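PDB 5K0P: archaeosine synthase from Pyrobaculum calidifontis, which catalyses the final step of archaeosine biosynthesis, using free ammonium to convert the nitrile of preQ0-modified tRNA into a formamidine group. Local coordinates for residues V32-I37 with V67-K72; K72-A75 with Y81-V84; K83-S88 with E94-A99. All coordinates share one frame; numbering follows the deposited sequence.

How the interactions relate
Interactions 1 and 2 rest helix 62-77 on neighbouring strands of the sheet, their centres about 4 Å apart, and the backbone bond from Glu35 N to Lys83 O (2.8 Å) ties those strands together. Both belong to the layer of two helices on one face of a four-stranded antiparallel sheet that makes up the tunnel-fold subunit. Interaction 3 continues strand 81-90 into the edge hairpin, its centre about 10 Å from that of interaction 1 and 14 Å from that of interaction 2. Substrate-binding residues lie close by: the side chain of Leu43 is about 4 Å from that of Val73, and that of His62 about 3 Å from that of Ser88.

Interaction 1: residues V32-I37 with V67-K72; sequences VSVEYI and VDLLEK
Val32, Val34 and Leu69 bring strand 27-37 and helix 62-77 together in the helix-on-sheet layer of the tunnel fold, in which two helices cover one face of an antiparallel four-stranded sheet. Between residues 32-37 and 67-72 the closest alpha carbons, Val34 CA and Leu70 CA, are 8.4 Å apart, a spacing that side chains must fill.

The contact between these two segments is apolar and small, and Leu69 is its whole contribution from the helix. Val32 and Val34, two positions apart on the strand, project from the same face of the sheet toward the helix, and the leucine reaches both with a single methyl, CD2. Its CG lies opposite the backbone N (chi1 -179°), and chi2 of 56° then extends CD2 as the leading atom while CD1 folds back. Toward Val34 the fit is easy, with Leu69 CD2 at 4.2 Å from Val34 CG2, the branch set beside that valine's own backbone N.

Neighbouring elements complete the burial. Val52 and Phe48 of helix 45-53 lie against Val32 and Val34 respectively, Met51 of the same helix touches Leu69, and Val84 of the adjacent strand meets both valines. The side chain of Val34 comes within about 6 Å of that of Leu43, a substrate-binding residue, which places this packing near the substrate site.

Val32 makes the tighter approach: its CG1 occupies the position between backbone N and carbonyl carbon, and the other branch, CG2, presses on Leu69 CD2 at 3.5 Å, less than the usual methyl-methyl separation.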
loop_
_atom_site.group_PDB
_atom_site.type_symbol
_atom_site.label_atom_id
_atom_site.label_comp_id
_atom_site.label_asym_id
_atom_site.label_seq_id
_atom_site.Cartn_x
_atom_site.Cartn_y
_atom_site.Cartn_z
ATOM N N VAL A 32 -9.657 18.940 -2.342
ATOM C CA VAL A 32 -10.169 19.398 -3.622
ATOM C C VAL A 32 -9.177 19.130 -4.717
ATOM O O VAL A 32 -7.958 19.366 -4.538
ATOM C CB VAL A 32 -10.598 20.865 -3.565
ATOM C CG1 VAL A 32 -9.448 21.816 -3.167
ATOM C CG2 VAL A 32 -11.165 21.317 -4.924
ATOM N N SER A 33 -9.691 18.601 -5.820
ATOM C CA SER A 33 -8.890 18.278 -7.039
ATOM C C SER A 33 -9.497 19.107 -8.162
ATOM O O SER A 33 -10.698 19.084 -8.308
ATOM C CB SER A 33 -8.998 16.791 -7.397
ATOM O OG SER A 33 -8.363 16.044 -6.405
ATOM N N VAL A 34 -8.674 19.858 -8.899
ATOM C CA VAL A 34 -9.138 20.533 -10.107
ATOM C C VAL A 34 -8.312 20.098 -11.281
ATOM O O VAL A 34 -7.051 20.009 -11.219
ATOM C CB VAL A 34 -9.122 22.052 -9.900
ATOM C CG1 VAL A 34 -9.602 22.817 -11.103
ATOM C CG2 VAL A 34 -9.949 22.366 -8.671
ATOM N N GLU A 35 -8.996 19.869 -12.395
ATOM C CA GLU A 35 -8.266 19.527 -13.611
ATOM C C GLU A 35 -8.838 20.372 -14.704
ATOM O O GLU A 35 -10.048 20.601 -14.719
ATOM C CB GLU A 35 -8.317 18.017 -13.695
ATOM C CG GLU A 35 -8.805 17.391 -14.895
ATOM C CD GLU A 35 -8.962 15.871 -14.818
ATOM O OE1 GLU A 35 -8.347 15.153 -13.956
ATOM O OE2 GLU A 35 -9.730 15.447 -15.711
ATOM N N TYR A 36 -7.983 20.961 -15.517
ATOM C CA TYR A 36 -8.410 21.787 -16.639
ATOM C C TYR A 36 -7.472 21.836 -17.834
ATOM O O TYR A 36 -6.304 21.528 -17.729
ATOM C CB TYR A 36 -8.685 23.231 -16.120
ATOM C CG TYR A 36 -7.460 24.025 -15.860
ATOM C CD1 TYR A 36 -6.747 23.821 -14.712
ATOM C CD2 TYR A 36 -6.993 24.968 -16.798
ATOM C CE1 TYR A 36 -5.567 24.563 -14.472
ATOM C CE2 TYR A 36 -5.814 25.719 -16.572
ATOM C CZ TYR A 36 -5.103 25.498 -15.412
ATOM O OH TYR A 36 -3.883 26.168 -15.185
ATOM N N ILE A 37 -8.010 22.228 -18.999
ATOM C CA ILE A 37 -7.198 22.433 -20.197
ATOM C C ILE A 37 -7.004 23.905 -20.371
ATOM O O ILE A 37 -8.006 24.638 -20.558
ATOM C CB ILE A 37 -7.864 21.881 -21.455
ATOM C CG1 ILE A 37 -8.039 20.403 -21.280
ATOM C CG2 ILE A 37 -7.002 22.171 -22.739
ATOM C CD1 ILE A 37 -8.738 19.737 -22.405
ATOM N N VAL A 67 -19.177 23.611 -7.187
ATOM C CA VAL A 67 -19.727 24.415 -8.280
ATOM C C VAL A 67 -19.196 25.871 -8.243
ATOM O O VAL A 67 -18.803 26.424 -9.252
ATOM C CB VAL A 67 -21.251 24.359 -8.297
ATOM C CG1 VAL A 67 -21.762 25.231 -9.379
ATOM C CG2 VAL A 67 -21.715 22.931 -8.496
ATOM N N ASP A 68 -19.110 26.440 -7.057
ATOM C CA ASP A 68 -18.597 27.795 -6.896
ATOM C C ASP A 68 -17.128 27.890 -7.343
ATOM O O ASP A 68 -16.750 28.823 -8.036
ATOM C CB ASP A 68 -18.747 28.267 -5.449
ATOM C CG ASP A 68 -18.480 29.711 -5.307
ATOM O OD1 ASP A 68 -19.234 30.508 -5.883
ATOM O OD2 ASP A 68 -17.500 30.047 -4.677
ATOM N N LEU A 69 -16.325 26.913 -6.952
ATOM C CA LEU A 69 -14.916 26.890 -7.290
ATOM C C LEU A 69 -14.770 26.688 -8.817
ATOM O O LEU A 69 -13.922 27.293 -9.414
ATOM C CB LEU A 69 -14.167 25.798 -6.463
ATOM C CG LEU A 69 -12.632 25.655 -6.700
ATOM C CD1 LEU A 69 -11.925 26.982 -6.454
ATOM C CD2 LEU A 69 -11.993 24.580 -5.797
ATOM N N LEU A 70 -15.595 25.865 -9.436
ATOM C CA LEU A 70 -15.629 25.752 -10.934
ATOM C C LEU A 70 -15.827 27.050 -11.621
ATOM O O LEU A 70 -15.111 27.385 -12.631
ATOM C CB LEU A 70 -16.709 24.778 -11.361
ATOM C CG LEU A 70 -16.708 24.519 -12.863
ATOM C CD1 LEU A 70 -16.578 23.060 -13.207
ATOM C CD2 LEU A 70 -17.988 25.025 -13.449
ATOM N N GLU A 71 -16.782 27.812 -11.047
ATOM C CA GLU A 71 -17.130 29.114 -11.581
ATOM C C GLU A 71 -15.973 30.058 -11.359
ATOM O O GLU A 71 -15.694 30.817 -12.295
ATOM C CB GLU A 71 -18.467 29.664 -11.081
ATOM C CG GLU A 71 -19.691 29.007 -11.742
ATOM C CD GLU A 71 -19.684 29.027 -13.333
ATOM O OE1 GLU A 71 -19.365 30.041 -14.049
ATOM O OE2 GLU A 71 -20.014 27.974 -13.908
ATOM N N LYS A 72 -15.259 29.969 -10.218
ATOM C CA LYS A 72 -14.072 30.779 -10.036
ATOM C C LYS A 72 -12.984 30.530 -11.053
ATOM O O LYS A 72 -12.358 31.497 -11.585
ATOM C CB LYS A 72 -13.479 30.580 -8.663
ATOM C CG LYS A 72 -14.220 31.417 -7.666
ATOM C CD LYS A 72 -14.110 30.836 -6.293
ATOM C CE LYS A 72 -14.905 31.664 -5.308
ATOM N NZ LYS A 72 -13.918 32.440 -4.592
#

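Interaction 2: residues K72-A75 with Y81-V84; sequences KVKA and YVKV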
loop_
_atom_site.group_PDB
_atom_site.type_symbol
_atom_site.label_atom_id
_atom_site.label_comp_id
_atom_site.label_asym_id
_atom_site.label_seq_id
_atom_site.Cartn_x
_atom_site.Cartn_y
_atom_site.Cartn_z
ATOM N N LYS A 72 -15.259 29.969 -10.218
ATOM C CA LYS A 72 -14.072 30.779 -10.036
ATOM C C LYS A 72 -12.984 30.530 -11.053
ATOM O O LYS A 72 -12.358 31.497 -11.585
ATOM C CB LYS A 72 -13.479 30.580 -8.663
ATOM C CG LYS A 72 -14.220 31.417 -7.666
ATOM C CD LYS A 72 -14.110 30.836 -6.293
ATOM C CE LYS A 72 -14.905 31.664 -5.308
ATOM N NZ LYS A 72 -13.918 32.440 -4.592
ATOM N N VAL A 73 -12.746 29.241 -11.325
ATOM C CA VAL A 73 -11.689 28.858 -12.252
ATOM C C VAL A 73 -12.086 29.233 -13.686
ATOM O O VAL A 73 -11.259 29.715 -14.432
ATOM C CB VAL A 73 -11.333 27.362 -12.169
ATOM C CG1 VAL A 73 -10.277 26.996 -13.239
ATOM C CG2 VAL A 73 -10.833 27.033 -10.780
ATOM N N LYS A 74 -13.332 29.055 -14.051
ATOM C CA LYS A 74 -13.725 29.415 -15.392
ATOM C C LYS A 74 -13.588 30.898 -15.589
ATOM O O LYS A 74 -13.186 31.345 -16.683
ATOM C CB LYS A 74 -15.163 29.057 -15.682
ATOM C CG LYS A 74 -15.358 27.619 -16.077
ATOM C CD LYS A 74 -16.813 27.237 -16.070
ATOM C CE LYS A 74 -17.650 27.942 -17.145
ATOM N NZ LYS A 74 -17.286 27.283 -18.424
ATOM N N ALA A 75 -13.924 31.674 -14.561
ATOM C CA ALA A 75 -13.830 33.109 -14.695
ATOM C C ALA A 75 -12.382 33.603 -14.808
ATOM O O ALA A 75 -12.120 34.518 -15.598
ATOM C CB ALA A 75 -14.584 33.848 -13.574
ATOM N N TYR A 81 -12.230 23.055 -20.749
ATOM C CA TYR A 81 -12.607 21.933 -19.906
ATOM C C TYR A 81 -12.081 22.239 -18.515
ATOM O O TYR A 81 -10.930 22.647 -18.353
ATOM C CB TYR A 81 -11.978 20.583 -20.369
ATOM C CG TYR A 81 -12.128 19.448 -19.374
ATOM C CD1 TYR A 81 -13.355 18.934 -19.077
ATOM C CD2 TYR A 81 -11.015 18.897 -18.737
ATOM C CE1 TYR A 81 -13.511 17.916 -18.188
ATOM C CE2 TYR A 81 -11.147 17.864 -17.823
ATOM C CZ TYR A 81 -12.400 17.394 -17.537
ATOM O OH TYR A 81 -12.493 16.362 -16.630
ATOM N N VAL A 82 -12.938 22.011 -17.539
ATOM C CA VAL A 82 -12.616 22.101 -16.084
ATOM C C VAL A 82 -13.460 21.115 -15.347
ATOM O O VAL A 82 -14.680 20.995 -15.619
ATOM C CB VAL A 82 -13.011 23.443 -15.437
ATOM C CG1 VAL A 82 -12.418 23.634 -14.023
ATOM C CG2 VAL A 82 -12.441 24.513 -16.226
ATOM N N LYS A 83 -12.829 20.428 -14.395
ATOM C CA LYS A 83 -13.509 19.591 -13.472
ATOM C C LYS A 83 -12.958 19.828 -12.086
ATOM O O LYS A 83 -11.738 19.906 -11.898
ATOM C CB LYS A 83 -13.345 18.119 -13.863
ATOM C CG LYS A 83 -14.079 17.181 -12.957
ATOM C CD LYS A 83 -14.084 15.747 -13.453
ATOM C CE LYS A 83 -12.739 15.075 -13.155
ATOM N NZ LYS A 83 -12.719 13.599 -13.420
ATOM N N VAL A 84 -13.886 19.906 -11.122
ATOM C CA VAL A 84 -13.609 20.119 -9.731
ATOM C C VAL A 84 -14.214 19.004 -8.905
ATOM O O VAL A 84 -15.400 18.755 -9.023
ATOM C CB VAL A 84 -14.246 21.418 -9.242
ATOM C CG1 VAL A 84 -13.976 21.610 -7.740
ATOM C CG2 VAL A 84 -13.740 22.613 -10.042
#
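Lys74 of helix 62-77 passes over Val82 of strand 81-90 with their CA atoms 7.4 Å apart, the nearest alpha carbons of residues 72-75 and 81-84 and close enough for short side chains to meet.

Val82 does the work on the strand side by using both of its branches. CG1, placed opposite the backbone N (chi1 -168°), meets Val73 CG1 at 4.1 Å, and the two valines approach at a slant, one methyl against one methyl. The other branch turns to the lysine: Val82 CG2 lies 4.3 Å from Lys74 CG, so the helix residue contributes the aliphatic root of its chain to the apolar contact. A single strand residue thus spans two consecutive helix positions, one buried and the other partly exposed.

Beyond that root the lysine changes character. Bends at chi3 (67°) and chi4 (74°) curl its outer end, and NZ is hydrogen-bonded to the hydroxyl of Ser101 on strand 93-102. Ser101 is also the backbone partner of Val82, so Lys74 links the helix to the strand next to Val82's own. Tyr36 of strand 27-37 packs against Val82, while Met51 of helix 45-53 touches Val73. The latter's side chain is about 4 Å from that of Leu43, a substrate-binding residue, which places Val73 next to the substrate site.

Only three residues connect the end of helix 62-77 to the start of strand 81-90, and the contact closes this sharp return of the chain onto the sheet. It is the helix-to-strand junction of the beta-beta-alpha-alpha-beta-beta tunnel-fold subunit, where the second helix leads back into the sheet.

Interaction 3: residues K83-S88 with E94-A99; sequences KVTVKS and EVEVVA
Val84 with Ala99, Val86 with Val97 and Ser88 with Val95 form three hydrogen-bonded antiparallel pairs, each closed by two N-H to O=C bonds. All six are short, from 2.8 Å for Val84 N to Ala99 O up to 2.9 Å for Val86 N to Val97 O. The intervening non-hydrogen-bonded pairs add CA-H...O contacts, such as Lys87 CA to Val95 O at 3.2 Å.

This ladder is the hairpin of strands 81-90 and 93-102, at the edge of the subunit's sheet. Glu94, Val95, Glu96 and Val98 in turn pair antiparallel with a strand of a second subunit, carrying the sheet of the tunnel fold across the interface.

Of the side chains on the face away from the helices, Lys87 and Glu96 run side by side, Lys87 CG touching Glu96 CG at 3.8 Å. Their opposite charges stay a little too far apart to pair, with Lys87 NZ 4.2 Å from Glu96 OE2; the carboxylate turns OE1 to Arg12 of the second subunit, its salt-bridge partner. Thr85 lies alongside Val98, with OG1 3.8 Å from Val98 CG2, and Lys83, with CG opposite its backbone N (chi1 -178°), lays CG and CD against Val98 CG1.

On the helix-covered face, Ser88 OG hydrogen-bonds to ND1 of His62, a substrate-binding residue.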
loop_
_atom_site.group_PDB
_atom_site.type_symbol
_atom_site.label_atom_id
_atom_site.label_comp_id
_atom_site.label_asym_id
_atom_site.label_seq_id
_atom_site.Cartn_x
_atom_site.Cartn_y
_atom_site.Cartn_z
ATOM N N LYS A 83 -12.829 20.428 -14.395
ATOM C CA LYS A 83 -13.509 19.591 -13.472
ATOM C C LYS A 83 -12.958 19.828 -12.086
ATOM O O LYS A 83 -11.738 19.906 -11.898
ATOM C CB LYS A 83 -13.345 18.119 -13.863
ATOM C CG LYS A 83 -14.079 17.181 -12.957
ATOM C CD LYS A 83 -14.084 15.747 -13.453
ATOM C CE LYS A 83 -12.739 15.075 -13.155
ATOM N NZ LYS A 83 -12.719 13.599 -13.420
ATOM N N VAL A 84 -13.886 19.906 -11.122
ATOM C CA VAL A 84 -13.609 20.119 -9.731
ATOM C C VAL A 84 -14.214 19.004 -8.905
ATOM O O VAL A 84 -15.400 18.755 -9.023
ATOM C CB VAL A 84 -14.246 21.418 -9.242
ATOM C CG1 VAL A 84 -13.976 21.610 -7.740
ATOM C CG2 VAL A 84 -13.740 22.613 -10.042
ATOM N N THR A 85 -13.439 18.435 -7.987
ATOM C CA THR A 85 -13.866 17.330 -7.212
ATOM C C THR A 85 -13.519 17.650 -5.786
ATOM O O THR A 85 -12.345 17.957 -5.489
ATOM C CB THR A 85 -13.182 15.971 -7.599
ATOM O OG1 THR A 85 -13.501 15.595 -8.985
ATOM C CG2 THR A 85 -13.768 14.878 -6.696
ATOM N N VAL A 86 -14.564 17.649 -4.944
ATOM C CA VAL A 86 -14.455 17.946 -3.511
ATOM C C VAL A 86 -14.797 16.703 -2.729
ATOM O O VAL A 86 -15.903 16.209 -2.900
ATOM C CB VAL A 86 -15.387 19.110 -3.123
ATOM C CG1 VAL A 86 -15.334 19.359 -1.633
ATOM C CG2 VAL A 86 -15.072 20.339 -3.956
ATOM N N LYS A 87 -13.850 16.231 -1.887
ATOM C CA LYS A 87 -13.961 14.985 -1.128
ATOM C C LYS A 87 -13.950 15.353 0.334
ATOM O O LYS A 87 -13.066 16.074 0.754
ATOM C CB LYS A 87 -12.762 13.981 -1.399
ATOM C CG LYS A 87 -12.538 13.716 -2.887
ATOM C CD LYS A 87 -11.496 12.606 -3.255
ATOM C CE LYS A 87 -11.327 12.508 -4.783
ATOM N NZ LYS A 87 -10.282 11.495 -5.122
ATOM N N SER A 88 -14.961 14.924 1.081
ATOM C CA SER A 88 -15.047 15.133 2.478
ATOM C C SER A 88 -15.730 13.930 3.123
ATOM O O SER A 88 -16.117 12.945 2.421
ATOM C CB SER A 88 -15.813 16.433 2.779
ATOM O OG SER A 88 -16.986 16.509 1.963
ATOM N N GLU A 94 -18.152 8.946 3.317
ATOM C CA GLU A 94 -17.217 9.506 2.405
ATOM C C GLU A 94 -18.021 10.057 1.193
ATOM O O GLU A 94 -18.748 9.314 0.496
ATOM C CB GLU A 94 -16.217 8.453 1.936
ATOM C CG GLU A 94 -15.398 7.891 3.080
ATOM C CD GLU A 94 -14.464 6.816 2.618
ATOM O OE1 GLU A 94 -13.599 7.131 1.738
ATOM O OE2 GLU A 94 -14.588 5.681 3.155
ATOM N N VAL A 95 -17.822 11.354 0.960
ATOM C CA VAL A 95 -18.547 12.087 -0.071
ATOM C C VAL A 95 -17.605 12.627 -1.090
ATOM O O VAL A 95 -16.569 13.204 -0.690
ATOM C CB VAL A 95 -19.380 13.263 0.552
ATOM C CG1 VAL A 95 -20.213 13.858 -0.527
ATOM C CG2 VAL A 95 -20.298 12.779 1.656
ATOM N N GLU A 96 -17.948 12.509 -2.369
ATOM C CA GLU A 96 -17.244 13.189 -3.460
ATOM C C GLU A 96 -18.245 13.851 -4.324
ATOM O O GLU A 96 -19.229 13.252 -4.766
ATOM C CB GLU A 96 -16.410 12.283 -4.376
ATOM C CG GLU A 96 -15.429 11.412 -3.608
ATOM C CD GLU A 96 -14.574 10.552 -4.524
ATOM O OE1 GLU A 96 -14.629 10.701 -5.793
ATOM O OE2 GLU A 96 -13.892 9.732 -3.910
ATOM N N VAL A 97 -18.046 15.128 -4.532
ATOM C CA VAL A 97 -18.896 15.907 -5.349
ATOM C C VAL A 97 -18.104 16.422 -6.481
ATOM O O VAL A 97 -17.092 17.077 -6.272
ATOM C CB VAL A 97 -19.484 17.134 -4.542
ATOM C CG1 VAL A 97 -20.327 17.914 -5.503
ATOM C CG2 VAL A 97 -20.355 16.678 -3.402
ATOM N N VAL A 98 -18.617 16.256 -7.706
ATOM C CA VAL A 98 -17.888 16.653 -8.900
ATOM C C VAL A 98 -18.724 17.746 -9.610
ATOM O O VAL A 98 -19.978 17.595 -9.772
ATOM C CB VAL A 98 -17.682 15.425 -9.850
ATOM C CG1 VAL A 98 -16.974 15.791 -11.120
ATOM C CG2 VAL A 98 -17.013 14.232 -9.144
ATOM N N ALA A 99 -18.036 18.766 -10.103
ATOM C CA ALA A 99 -18.626 19.684 -11.064
ATOM C C ALA A 99 -17.731 19.739 -12.266
ATOM O O ALA A 99 -16.513 19.670 -12.147
ATOM C CB ALA A 99 -18.774 21.073 -10.464
#